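Tylactone synthase starter module and modules 1 & 2 (Streptomyces fradiae, PDB 2Z5L) probably carries out NADPH-dependent reduction of the beta-keto group of a growing polyketide, as the first ketoreductase of the tylosin polyketide synthase. Local coordinates at residues T146-A151 / T157-G162; A276-A281 / D456-V461; G369-H374 / A415-A420. All blocks are in the same frame, centred on the assembly; numbering follows the deposited sequence.

Contact 1: residues T146-A151 / T157-G162; sequences TRRAVA and TPQDAG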
loop_
_atom_site.group_PDB
_atom_site.type_symbol
_atom_site.label_atom_id
_atom_site.label_comp_id
_atom_site.label_asym_id
_atom_site.label_seq_id
_atom_site.Cartn_x
_atom_site.Cartn_y
_atom_site.Cartn_z
ATOM N N THR A 146 10.074 -11.568 2.811
ATOM C CA THR A 146 10.555 -10.447 2.010
ATOM C C THR A 146 11.799 -9.863 2.657
ATOM O O THR A 146 12.223 -10.313 3.723
ATOM C CB THR A 146 9.505 -9.327 1.909
ATOM O OG1 THR A 146 9.355 -8.694 3.184
ATOM C CG2 THR A 146 8.160 -9.894 1.472
ATOM N N ARG A 147 12.364 -8.848 2.016
ATOM C CA ARG A 147 13.563 -8.194 2.518
ATOM C C ARG A 147 13.564 -6.706 2.184
ATOM O O ARG A 147 13.411 -6.320 1.021
ATOM C CB ARG A 147 14.799 -8.830 1.900
ATOM C CG ARG A 147 14.739 -8.867 0.386
ATOM C CD ARG A 147 16.111 -8.671 -0.220
ATOM N NE ARG A 147 16.643 -7.350 0.093
ATOM C CZ ARG A 147 17.808 -6.889 -0.349
ATOM N NH1 ARG A 147 18.569 -7.647 -1.126
ATOM N NH2 ARG A 147 18.210 -5.667 -0.015
ATOM N N ARG A 148 13.765 -5.878 3.205
ATOM C CA ARG A 148 13.794 -4.433 3.026
ATOM C C ARG A 148 12.428 -3.930 2.561
ATOM O O ARG A 148 12.313 -2.851 1.976
ATOM C CB ARG A 148 14.892 -4.037 2.017
ATOM C CG ARG A 148 16.191 -3.532 2.665
ATOM C CD ARG A 148 17.334 -3.338 1.664
ATOM N NE ARG A 148 16.985 -2.457 0.551
ATOM C CZ ARG A 148 16.717 -1.161 0.664
ATOM N NH1 ARG A 148 16.404 -0.455 -0.420
ATOM N NH2 ARG A 148 16.761 -0.571 1.853
ATOM N N ALA A 149 11.392 -4.719 2.831
ATOM C CA ALA A 149 10.037 -4.347 2.446
ATOM C C ALA A 149 9.559 -3.159 3.274
ATOM O O ALA A 149 8.846 -2.286 2.777
ATOM C CB ALA A 149 9.090 -5.527 2.643
ATOM N N VAL A 150 9.965 -3.130 4.537
ATOM C CA VAL A 150 9.566 -2.066 5.446
ATOM C C VAL A 150 10.759 -1.540 6.242
ATOM O O VAL A 150 11.629 -2.310 6.637
ATOM C CB VAL A 150 8.513 -2.576 6.433
ATOM C CG1 VAL A 150 7.221 -2.924 5.696
ATOM C CG2 VAL A 150 9.053 -3.806 7.145
ATOM N N ALA A 151 10.784 -0.228 6.481
ATOM C CA ALA A 151 11.862 0.405 7.241
ATOM C C ALA A 151 11.506 0.439 8.726
ATOM O O ALA A 151 10.638 1.202 9.144
ATOM C CB ALA A 151 12.095 1.814 6.727
ATOM N N THR A 157 15.361 1.830 4.187
ATOM C CA THR A 157 14.180 2.365 3.539
ATOM C C THR A 157 13.405 1.224 2.896
ATOM O O THR A 157 13.965 0.154 2.626
ATOM C CB THR A 157 14.575 3.379 2.460
ATOM O OG1 THR A 157 15.320 2.711 1.436
ATOM C CG2 THR A 157 15.438 4.480 3.066
ATOM N N PRO A 158 12.101 1.430 2.659
ATOM C CA PRO A 158 11.237 0.417 2.043
ATOM C C PRO A 158 11.417 0.353 0.529
ATOM O O PRO A 158 11.268 1.359 -0.159
ATOM C CB PRO A 158 9.841 0.884 2.434
ATOM C CG PRO A 158 9.997 2.390 2.430
ATOM C CD PRO A 158 11.318 2.595 3.119
ATOM N N GLN A 159 11.740 -0.824 0.005
ATOM C CA GLN A 159 11.914 -0.957 -1.437
ATOM C C GLN A 159 10.543 -1.337 -2.033
ATOM O O GLN A 159 9.760 -2.049 -1.406
ATOM C CB GLN A 159 12.985 -2.016 -1.743
ATOM C CG GLN A 159 13.635 -1.878 -3.123
ATOM C CD GLN A 159 14.683 -0.751 -3.210
ATOM O OE1 GLN A 159 14.482 0.359 -2.707
ATOM N NE2 GLN A 159 15.800 -1.042 -3.869
ATOM N N ASP A 160 10.264 -0.848 -3.237
ATOM C CA ASP A 160 8.979 -1.076 -3.908
ATOM C C ASP A 160 8.410 -2.502 -3.900
ATOM O O ASP A 160 7.385 -2.776 -3.261
ATOM C CB ASP A 160 9.058 -0.564 -5.350
ATOM C CG ASP A 160 7.689 -0.486 -6.016
ATOM O OD1 ASP A 160 7.381 -1.349 -6.866
ATOM O OD2 ASP A 160 6.927 0.436 -5.664
ATOM N N ALA A 161 9.070 -3.402 -4.618
ATOM C CA ALA A 161 8.638 -4.794 -4.705
ATOM C C ALA A 161 8.154 -5.351 -3.362
ATOM O O ALA A 161 7.040 -5.871 -3.262
ATOM C CB ALA A 161 9.774 -5.659 -5.269
ATOM N N GLY A 162 8.971 -5.237 -2.322
ATOM C CA GLY A 162 8.560 -5.751 -1.024
ATOM C C GLY A 162 7.379 -5.031 -0.392
ATOM O O GLY A 162 6.523 -5.664 0.231
HETATM O O HOH W 1 14.009 -1.883 5.373
#

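Contact 2: residues A276-A281 / D456-V461; sequences ARRLAA and DPDAAV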
loop_
_atom_site.group_PDB
_atom_site.type_symbol
_atom_site.label_atom_id
_atom_site.label_comp_id
_atom_site.label_asym_id
_atom_site.label_seq_id
_atom_site.Cartn_x
_atom_site.Cartn_y
_atom_site.Cartn_z
ATOM N N ALA A 276 -8.107 21.649 -6.291
ATOM C CA ALA A 276 -7.827 22.815 -7.112
ATOM C C ALA A 276 -8.529 24.085 -6.613
ATOM O O ALA A 276 -7.879 25.103 -6.402
ATOM C CB ALA A 276 -8.201 22.523 -8.563
ATOM N N ARG A 277 -9.845 24.037 -6.415
ATOM C CA ARG A 277 -10.555 25.213 -5.931
ATOM C C ARG A 277 -9.974 25.751 -4.629
ATOM O O ARG A 277 -9.911 26.960 -4.419
ATOM C CB ARG A 277 -12.040 24.899 -5.730
ATOM C CG ARG A 277 -12.814 24.644 -7.012
ATOM C CD ARG A 277 -14.278 24.280 -6.711
ATOM N NE ARG A 277 -15.060 23.965 -7.893
ATOM C CZ ARG A 277 -15.634 24.868 -8.687
ATOM N NH1 ARG A 277 -15.516 26.166 -8.429
ATOM N NH2 ARG A 277 -16.343 24.472 -9.739
ATOM N N ARG A 278 -9.557 24.854 -3.743
ATOM C CA ARG A 278 -8.988 25.263 -2.461
ATOM C C ARG A 278 -7.610 25.907 -2.600
ATOM O O ARG A 278 -7.318 26.904 -1.935
ATOM C CB ARG A 278 -8.909 24.058 -1.523
ATOM C CG ARG A 278 -10.249 23.726 -0.857
ATOM C CD ARG A 278 -10.594 24.780 0.208
ATOM N NE ARG A 278 -9.639 24.816 1.321
ATOM C CZ ARG A 278 -9.610 23.955 2.341
ATOM N NH1 ARG A 278 -10.485 22.960 2.408
ATOM N NH2 ARG A 278 -8.724 24.116 3.318
ATOM N N LEU A 279 -6.772 25.325 -3.452
ATOM C CA LEU A 279 -5.432 25.843 -3.682
ATOM C C LEU A 279 -5.486 27.197 -4.373
ATOM O O LEU A 279 -4.887 28.175 -3.909
ATOM C CB LEU A 279 -4.631 24.839 -4.513
ATOM C CG LEU A 279 -4.444 23.530 -3.731
ATOM C CD1 LEU A 279 -3.464 22.612 -4.437
ATOM C CD2 LEU A 279 -3.952 23.877 -2.308
ATOM N N ALA A 280 -6.214 27.246 -5.483
ATOM C CA ALA A 280 -6.379 28.470 -6.266
ATOM C C ALA A 280 -6.931 29.594 -5.408
ATOM O O ALA A 280 -6.540 30.761 -5.559
ATOM C CB ALA A 280 -7.314 28.217 -7.417
ATOM N N ALA A 281 -7.842 29.232 -4.505
ATOM C CA ALA A 281 -8.454 30.205 -3.624
ATOM C C ALA A 281 -7.547 30.605 -2.477
ATOM O O ALA A 281 -7.812 31.597 -1.798
ATOM C CB ALA A 281 -9.773 29.668 -3.088
ATOM N N ASP A 456 -15.434 14.598 5.773
ATOM C CA ASP A 456 -15.912 15.767 5.046
ATOM C C ASP A 456 -14.808 16.245 4.113
ATOM O O ASP A 456 -13.676 16.475 4.536
ATOM C CB ASP A 456 -16.328 16.888 6.016
ATOM C CG ASP A 456 -16.517 18.239 5.315
ATOM O OD1 ASP A 456 -15.592 19.078 5.384
ATOM O OD2 ASP A 456 -17.577 18.460 4.679
ATOM N N PRO A 457 -15.131 16.400 2.824
ATOM C CA PRO A 457 -14.171 16.847 1.809
ATOM C C PRO A 457 -13.240 17.951 2.299
ATOM O O PRO A 457 -12.023 17.803 2.263
ATOM C CB PRO A 457 -15.074 17.293 0.657
ATOM C CG PRO A 457 -16.203 16.333 0.757
ATOM C CD PRO A 457 -16.485 16.301 2.258
ATOM N N ASP A 458 -13.833 19.046 2.766
ATOM C CA ASP A 458 -13.088 20.194 3.268
ATOM C C ASP A 458 -12.255 19.861 4.492
ATOM O O ASP A 458 -11.087 20.259 4.594
ATOM C CB ASP A 458 -14.055 21.339 3.578
ATOM C CG ASP A 458 -14.671 21.932 2.314
ATOM O OD1 ASP A 458 -13.884 22.355 1.414
ATOM O OD2 ASP A 458 -15.925 21.972 2.225
ATOM N N ALA A 459 -12.855 19.134 5.425
ATOM C CA ALA A 459 -12.143 18.731 6.624
ATOM C C ALA A 459 -10.949 17.895 6.162
ATOM O O ALA A 459 -9.821 18.087 6.633
ATOM C CB ALA A 459 -13.063 17.907 7.513
ATOM N N ALA A 460 -11.195 16.981 5.228
ATOM C CA ALA A 460 -10.145 16.114 4.702
ATOM C C ALA A 460 -9.006 16.965 4.140
ATOM O O ALA A 460 -7.823 16.678 4.365
ATOM C CB ALA A 460 -10.717 15.184 3.625
ATOM N N VAL A 461 -9.360 18.017 3.407
ATOM C CA VAL A 461 -8.349 18.917 2.846
ATOM C C VAL A 461 -7.577 19.621 3.961
ATOM O O VAL A 461 -6.364 19.817 3.850
ATOM C CB VAL A 461 -8.985 19.976 1.904
ATOM C CG1 VAL A 461 -7.947 21.057 1.542
ATOM C CG2 VAL A 461 -9.474 19.295 0.644
#

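Contact 3: residues G369-H374 / A415-A420; sequences GAELLH and AERRRA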
loop_
_atom_site.group_PDB
_atom_site.type_symbol
_atom_site.label_atom_id
_atom_site.label_comp_id
_atom_site.label_asym_id
_atom_site.label_seq_id
_atom_site.Cartn_x
_atom_site.Cartn_y
_atom_site.Cartn_z
ATOM N N GLY A 369 2.344 6.622 -12.386
ATOM C CA GLY A 369 2.244 8.071 -12.360
ATOM C C GLY A 369 3.182 8.742 -11.368
ATOM O O GLY A 369 3.925 9.665 -11.720
ATOM N N ALA A 370 3.142 8.274 -10.123
ATOM C CA ALA A 370 3.969 8.816 -9.057
ATOM C C ALA A 370 5.455 8.572 -9.302
ATOM O O ALA A 370 6.300 9.413 -8.976
ATOM C CB ALA A 370 3.563 8.199 -7.727
ATOM N N GLU A 371 5.776 7.422 -9.884
ATOM C CA GLU A 371 7.170 7.090 -10.140
ATOM C C GLU A 371 7.742 7.990 -11.247
ATOM O O GLU A 371 8.903 8.376 -11.186
ATOM C CB GLU A 371 7.294 5.598 -10.498
ATOM C CG GLU A 371 8.726 5.080 -10.675
ATOM C CD GLU A 371 9.572 5.155 -9.394
ATOM O OE1 GLU A 371 9.150 4.613 -8.341
ATOM O OE2 GLU A 371 10.670 5.749 -9.456
ATOM N N LEU A 372 6.925 8.332 -12.242
ATOM C CA LEU A 372 7.368 9.208 -13.320
ATOM C C LEU A 372 7.539 10.644 -12.820
ATOM O O LEU A 372 8.459 11.349 -13.236
ATOM C CB LEU A 372 6.377 9.199 -14.486
ATOM C CG LEU A 372 6.499 8.013 -15.430
ATOM C CD1 LEU A 372 5.356 8.017 -16.406
ATOM C CD2 LEU A 372 7.848 8.081 -16.168
ATOM N N LEU A 373 6.638 11.083 -11.943
ATOM C CA LEU A 373 6.724 12.426 -11.392
ATOM C C LEU A 373 7.972 12.513 -10.528
ATOM O O LEU A 373 8.614 13.563 -10.435
ATOM C CB LEU A 373 5.495 12.753 -10.544
ATOM C CG LEU A 373 4.153 12.844 -11.266
ATOM C CD1 LEU A 373 3.043 12.880 -10.219
ATOM C CD2 LEU A 373 4.096 14.075 -12.156
ATOM N N HIS A 374 8.310 11.396 -9.900
ATOM C CA HIS A 374 9.485 11.304 -9.048
ATOM C C HIS A 374 10.764 11.529 -9.869
ATOM O O HIS A 374 11.668 12.229 -9.429
ATOM C CB HIS A 374 9.524 9.918 -8.380
ATOM C CG HIS A 374 10.832 9.589 -7.735
ATOM N ND1 HIS A 374 11.280 10.212 -6.592
ATOM C CD2 HIS A 374 11.779 8.672 -8.058
ATOM C CE1 HIS A 374 12.442 9.690 -6.232
ATOM N NE2 HIS A 374 12.765 8.754 -7.108
ATOM N N ALA A 415 7.433 7.600 -0.911
ATOM C CA ALA A 415 7.501 8.774 -0.054
ATOM C C ALA A 415 8.703 8.623 0.870
ATOM O O ALA A 415 9.545 9.519 0.965
ATOM C CB ALA A 415 6.218 8.902 0.769
ATOM N N GLU A 416 8.775 7.472 1.540
ATOM C CA GLU A 416 9.869 7.168 2.465
ATOM C C GLU A 416 11.218 7.253 1.767
ATOM O O GLU A 416 12.130 7.919 2.252
ATOM C CB GLU A 416 9.707 5.764 3.075
ATOM C CG GLU A 416 8.401 5.558 3.832
ATOM C CD GLU A 416 8.430 4.350 4.764
ATOM O OE1 GLU A 416 9.158 4.384 5.775
ATOM O OE2 GLU A 416 7.720 3.364 4.491
ATOM N N ARG A 417 11.344 6.583 0.628
ATOM C CA ARG A 417 12.603 6.621 -0.083
ATOM C C ARG A 417 12.991 8.031 -0.507
ATOM O O ARG A 417 14.176 8.383 -0.505
ATOM C CB ARG A 417 12.569 5.702 -1.301
ATOM C CG ARG A 417 12.464 4.225 -0.945
ATOM C CD ARG A 417 12.831 3.367 -2.134
ATOM N NE ARG A 417 12.037 3.689 -3.319
ATOM C CZ ARG A 417 10.772 3.308 -3.501
ATOM N NH1 ARG A 417 10.154 2.589 -2.574
ATOM N NH2 ARG A 417 10.129 3.627 -4.616
ATOM N N ARG A 418 12.003 8.840 -0.870
ATOM C CA ARG A 418 12.271 10.217 -1.304
ATOM C C ARG A 418 12.830 11.098 -0.196
ATOM O O ARG A 418 13.872 11.727 -0.359
ATOM C CB ARG A 418 11.000 10.878 -1.852
ATOM C CG ARG A 418 10.728 10.611 -3.316
ATOM C CD ARG A 418 9.488 11.369 -3.779
ATOM N NE ARG A 418 9.676 12.821 -3.778
ATOM C CZ ARG A 418 10.293 13.501 -4.740
ATOM N NH1 ARG A 418 10.789 12.868 -5.793
ATOM N NH2 ARG A 418 10.413 14.822 -4.652
ATOM N N ARG A 419 12.116 11.143 0.921
ATOM C CA ARG A 419 12.525 11.959 2.042
ATOM C C ARG A 419 13.911 11.566 2.532
ATOM O O ARG A 419 14.803 12.407 2.603
ATOM C CB ARG A 419 11.490 11.843 3.158
ATOM C CG ARG A 419 10.167 12.511 2.812
ATOM C CD ARG A 419 10.273 14.025 2.923
ATOM N NE ARG A 419 10.283 14.433 4.328
ATOM C CZ ARG A 419 9.193 14.579 5.072
ATOM N NH1 ARG A 419 7.991 14.369 4.548
ATOM N NH2 ARG A 419 9.310 14.894 6.354
ATOM N N ALA A 420 14.098 10.289 2.845
ATOM C CA ALA A 420 15.387 9.811 3.324
ATOM C C ALA A 420 16.498 10.103 2.322
ATOM O O ALA A 420 17.682 9.940 2.623
ATOM C CB ALA A 420 15.315 8.315 3.620
HETATM O O HOH W 2 11.355 5.061 -6.802
#

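Contact 1: residues T146-A151 / T157-G162
Q159 N donates to R148 O in a bond of 2.9 Å that runs almost straight, the N-H pointing at the oxygen with an angle of 167°. The same carbonyl receives a second, softer approach from the neighbouring residue, P158 CA lying 3.4 Å from R148 O in a CA-H...O contact. One backbone acceptor thus holds two consecutive residues of 157-162. Beside it the proline ring touches a backbone oxygen through one carbon and a methyl through another: P158 CB is 3.3 Å from A149 O, and P158 CD is 3.8 Å from A151 CB. Further along, A149 CB comes within 3.5 Å of G162 C, so that the methyl packs directly on the first turn of the helix. The segments belong to a beta-alpha-beta unit of the Rossmann-like N-terminal half, where strand 140-147 passes through a short connection into helix 160-175, and Q159 is the N-cap residue of that helix. R148 runs beside T157, its chain bent at chi3 (55°) so that the guanidinium comes alongside that residue; R148 NH1 stands 3.1 Å from Q159 OE1, the guanidinium and amide planes being steeply inclined at 78°. A water donates to V150 O and, weakly, to T157 O. In the next shell, D185 OD1 is hydrogen-bonded to both A149 N and T146 OG1, tying the end of the strand to strand 180-186, while W166 NE1 bonds to T146 OG1 and P158 O takes a hydrogen bond from R417 NH1 of helix 402-419.

Contact 2: residues A276-A281 / D456-V461
R278 lays its guanidinium against V461 so that the methyl CG1 sits over one face of the flat group, 3.2 Å above the plane and displaced toward its rim. The two side chains come at each other from opposite directions, and the nearest pair, R278 NH1 and V461 CG1, is 3.3 Å apart. V461 reaches this position because its CG1 is anti to the backbone N (chi1 170°). On the arginine side, bends at chi2 and chi3 fold the chain and present the guanidinium to the valine flat rather than edge-on. The edge of the same group is turned to the backbone of the facing helix, with D458 O near the guanidinium plane, 3.5 Å from R278 NH1. D458 OD1 forms a salt bridge with R278 NH1 at 3.6 Å, a rather long separation, and its stronger partner is R274, one turn earlier on the arginine's own helix. R278 likewise has firmer partners than D458: NH2 is paired with D462 of the facing helix and NE with E282, just after 276-281, so that two of its nitrogens are held and its rotation is restricted while its face remains packed on the valine. At the start of helix 457-470, D456 is the N-cap residue, accepting from A459 N at 2.7 Å through OD1. This is helix-to-helix packing toward the periphery, in which the helix following the first strand of the ketoreductase Rossmann fold meets one near the C-terminal end of the chain. On the inner side of helix 270-281, A276 and L279 rest on strand 261-265; A276 and R277 pack against helix 300-308, and A460 of helix 457-470 touches W433.

Contact 3: residues G369-H374 / A415-A420
H374 and R418 make the close part of this helix-to-helix contact, their side chains running antiparallel alongside one another between helices 356-376 and 402-419. R418 NH1 donates to H374 ND1 at 2.8 Å; H374 ND1 lies near the plane of the R418 guanidinium, whereas NH1 is tilted 24° from the imidazole plane, and the two flat groups stand nearly perpendicular. The aliphatic stem also packs on the ring, R418 CG lying 3.3 Å from H374 ND1. A bend at chi3 (67°) turns the guanidinium back to the ring after the stem has passed it. Outside the pair, R418 NE bonds to P424 O and the guanidinium makes a cation-pi contact with F386, while L414 packs against the histidine.

The other side is looser and wetter. The E371 and R417 side chains lie roughly perpendicular with carboxylate and guanidinium nearly coplanar, yet E371 OE1 and R417 NH2 are 4.0 Å apart, a long salt bridge. A water fills in, donating to E371 OE1 at 2.7 Å and accepting from R417 NH2 at 2.9 Å; R417 NH1 is directed instead to P158 O. Within the ketoreductase Rossmann fold, then, these helices are joined by direct bonding on one side and by a water bridge on the other. Because ND1 accepts a hydrogen bond from arginine, that nitrogen probably carries no proton, consistent with a neutral ring protonated at NE2.

All three contacts are partly buried, but contact 1 lies nearest the centre of the chain and contact 2 furthest out, on the opposite side of that centre. Contact 1 buries 425 Å², far more than either helix pair, and relies on backbone bonding and proline packing within one strand-to-helix connection. Contacts 2 and 3 each join helices distant in sequence through long arginines: one spreads a guanidinium over a methyl group, the other bonds directly to an imidazole. Contacts 1 and 3 touch through helix 402-419, joining the N-terminal half to the ketoreductase core; contact 2 touches neither, although contact 3 is nested within its chain loop.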